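Local coordinates for protein transcription termination factor NusA (Planctomyces limnophilus, PDB 4MTN) that probably takes part in both transcription termination and antitermination, binding the core RNA polymerase and the nascent RNA, at residues V375-E378 with Y379-E383. Residues are numbered along the deposited sequence; the frame is centred on the assembly and turned at random.
Sequences VIVE and YAERE
Val-375 meets Tyr-379 one helical turn on, the two side chains running side by side and pointing the same way. The valine branch CG1 approaches the edge of the tyrosine ring, in its plane, with CG1 3.5 Å from CE2. That branch stands anti to the backbone N of Val-375 (chi1 166°), on the side of the carbonyl carbon, and this brings it to the ring. Valine's short apolar branch suits the contact, reaching the ring edge without a polar group, and the exposed tyrosine has a ring apolar enough for this neighbour.

Val-377 and Glu-381 repeat the i to i+4 spacing but with oblique side chains, Val-377 CG1 lying 3.8 Å from Glu-381 OE2. With CG anti to the carbonyl carbon (chi1 -71°), the extended glutamate lies back along the helix and its carboxylate passes Val-377 CG1, yet the residue remains exposed, as suits a charged group. Successive i to i+4 backbone hydrogen bonds hold the turns together, among them Tyr-379 N to Val-375 O at 3.0 Å and Arg-382 N to Glu-378 O.

Both segments lie on helix 370-399, whose early part belongs to the helix-hairpin-helix region; buried Ile-376 touches Val-335 and Leu-368 in loops, small Ala-380 allows close packing against Leu-354 and Ser-355 of helix 351-355, and Tyr-379 touches Ile-332 and Pro-333 in a loop.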
ATOM      1  N   VAL A 375       3.425  -7.112 -36.020  1.00 56.31           N
ATOM      2  CA  VAL A 375       4.488  -8.003 -36.473  1.00 53.58           C
ATOM      3  C   VAL A 375       5.837  -7.607 -35.874  1.00 54.52           C
ATOM      4  O   VAL A 375       6.579  -8.458 -35.381  1.00 51.67           O
ATOM      5  CB  VAL A 375       4.589  -8.013 -38.013  1.00 53.49           C
ATOM      6  CG1 VAL A 375       5.886  -8.661 -38.465  1.00 55.73           C
ATOM      7  CG2 VAL A 375       3.395  -8.735 -38.615  1.00 53.94           C
ATOM      8  N   ILE A 376       6.138  -6.313 -35.913  1.00 55.18           N
ATOM      9  CA  ILE A 376       7.377  -5.784 -35.350  1.00 52.40           C
ATOM     10  C   ILE A 376       7.484  -6.095 -33.860  1.00 55.73           C
ATOM     11  O   ILE A 376       8.535  -6.523 -33.379  1.00 51.13           O
ATOM     12  CB  ILE A 376       7.485  -4.261 -35.567  1.00 59.58           C
ATOM     13  CG1 ILE A 376       7.651  -3.951 -37.056  1.00 54.23           C
ATOM     14  CG2 ILE A 376       8.647  -3.681 -34.771  1.00 52.94           C
ATOM     15  CD1 ILE A 376       7.878  -2.485 -37.355  1.00 55.27           C
ATOM     16  N   VAL A 377       6.387  -5.886 -33.139  1.00 51.33           N
ATOM     17  CA  VAL A 377       6.334  -6.175 -31.711  1.00 60.50           C
ATOM     18  C   VAL A 377       6.627  -7.651 -31.442  1.00 60.23           C
ATOM     19  O   VAL A 377       7.342  -7.988 -30.498  1.00 62.13           O
ATOM     20  CB  VAL A 377       4.962  -5.799 -31.112  1.00 59.64           C
ATOM     21  CG1 VAL A 377       4.861  -6.249 -29.662  1.00 50.01           C
ATOM     22  CG2 VAL A 377       4.732  -4.300 -31.222  1.00 51.21           C
ATOM     23  N   GLU A 378       6.087  -8.525 -32.287  1.00 56.69           N
ATOM     24  CA  GLU A 378       6.307  -9.962 -32.146  1.00 59.67           C
ATOM     25  C   GLU A 378       7.773 -10.330 -32.364  1.00 60.91           C
ATOM     26  O   GLU A 378       8.289 -11.254 -31.733  1.00 61.28           O
ATOM     27  CB  GLU A 378       5.419 -10.742 -33.117  1.00 63.16           C
ATOM     28  CG  GLU A 378       3.937 -10.678 -32.787  1.00 68.99           C
ATOM     29  CD  GLU A 378       3.133 -11.754 -33.492  1.00 74.05           C
ATOM     30  OE1 GLU A 378       3.729 -12.775 -33.894  1.00 76.77           O
ATOM     31  OE2 GLU A 378       1.905 -11.580 -33.644  1.00 76.73           O
ATOM     32  N   TYR A 379       8.439  -9.610 -33.264  1.00 58.94           N
ATOM     33  CA  TYR A 379       9.870  -9.797 -33.481  1.00 55.57           C
ATOM     34  C   TYR A 379      10.658  -9.442 -32.230  1.00 53.51           C
ATOM     35  O   TYR A 379      11.559 -10.174 -31.821  1.00 53.56           O
ATOM     36  CB  TYR A 379      10.359  -8.949 -34.657  1.00 51.30           C
ATOM     37  CG  TYR A 379      10.273  -9.637 -35.998  1.00 54.49           C
ATOM     38  CD1 TYR A 379      11.267 -10.513 -36.414  1.00 57.46           C
ATOM     39  CD2 TYR A 379       9.206  -9.402 -36.852  1.00 55.58           C
ATOM     40  CE1 TYR A 379      11.195 -11.142 -37.643  1.00 58.17           C
ATOM     41  CE2 TYR A 379       9.126 -10.025 -38.079  1.00 59.22           C
ATOM     42  CZ  TYR A 379      10.122 -10.893 -38.471  1.00 59.01           C
ATOM     43  OH  TYR A 379      10.043 -11.514 -39.697  1.00 57.47           O
ATOM     44  N   ALA A 380      10.310  -8.308 -31.629  1.00 50.21           N
ATOM     45  CA  ALA A 380      10.990  -7.830 -30.433  1.00 57.10           C
ATOM     46  C   ALA A 380      10.771  -8.783 -29.263  1.00 55.26           C
ATOM     47  O   ALA A 380      11.673  -9.000 -28.456  1.00 55.87           O
ATOM     48  CB  ALA A 380      10.515  -6.431 -30.078  1.00 54.76           C
ATOM     49  N   GLU A 381       9.573  -9.351 -29.177  1.00 55.67           N
ATOM     50  CA  GLU A 381       9.260 -10.319 -28.134  1.00 57.73           C
ATOM     51  C   GLU A 381      10.105 -11.578 -28.294  1.00 56.23           C
ATOM     52  O   GLU A 381      10.681 -12.077 -27.327  1.00 54.79           O
ATOM     53  CB  GLU A 381       7.772 -10.676 -28.154  1.00 60.82           C
ATOM     54  CG  GLU A 381       6.857  -9.560 -27.677  1.00 68.03           C
ATOM     55  CD  GLU A 381       5.388  -9.923 -27.787  1.00 76.66           C
ATOM     56  OE1 GLU A 381       5.077 -10.979 -28.375  1.00 81.12           O
ATOM     57  OE2 GLU A 381       4.545  -9.150 -27.284  1.00 77.77           O
ATOM     58  N   ARG A 382      10.173 -12.084 -29.522  1.00 57.15           N
ATOM     59  CA  ARG A 382      10.966 -13.269 -29.828  1.00 58.22           C
ATOM     60  C   ARG A 382      12.452 -13.029 -29.587  1.00 59.05           C
ATOM     61  O   ARG A 382      13.127 -13.841 -28.954  1.00 58.99           O
ATOM     62  CB  ARG A 382      10.747 -13.705 -31.278  1.00 58.32           C
ATOM     63  CG  ARG A 382       9.485 -14.510 -31.514  1.00 50.42           C
ATOM     64  CD  ARG A 382       9.369 -14.926 -32.973  1.00 54.05           C
ATOM     65  NE  ARG A 382      10.557 -15.638 -33.439  1.00 51.11           N
ATOM     66  CZ  ARG A 382      10.732 -16.952 -33.332  1.00 57.74           C
ATOM     67  NH1 ARG A 382       9.794 -17.704 -32.771  1.00 58.45           N
ATOM     68  NH2 ARG A 382      11.843 -17.515 -33.786  1.00 51.94           N
ATOM     69  N   GLU A 383      12.955 -11.910 -30.098  1.00 57.79           N
ATOM     70  CA  GLU A 383      14.377 -11.607 -30.011  1.00 57.79           C
ATOM     71  C   GLU A 383      14.807 -11.344 -28.571  1.00 58.01           C
ATOM     72  O   GLU A 383      15.895 -11.745 -28.162  1.00 58.75           O
ATOM     73  CB  GLU A 383      14.724 -10.408 -30.895  1.00 57.87           C
ATOM     74  CG  GLU A 383      16.214 -10.232 -31.122  1.00 66.26           C
ATOM     75  CD  GLU A 383      16.870 -11.475 -31.695  1.00 71.34           C
ATOM     76  OE1 GLU A 383      16.237 -12.161 -32.525  1.00 69.75           O
ATOM     77  OE2 GLU A 383      18.022 -11.768 -31.311  1.00 75.28           O
TER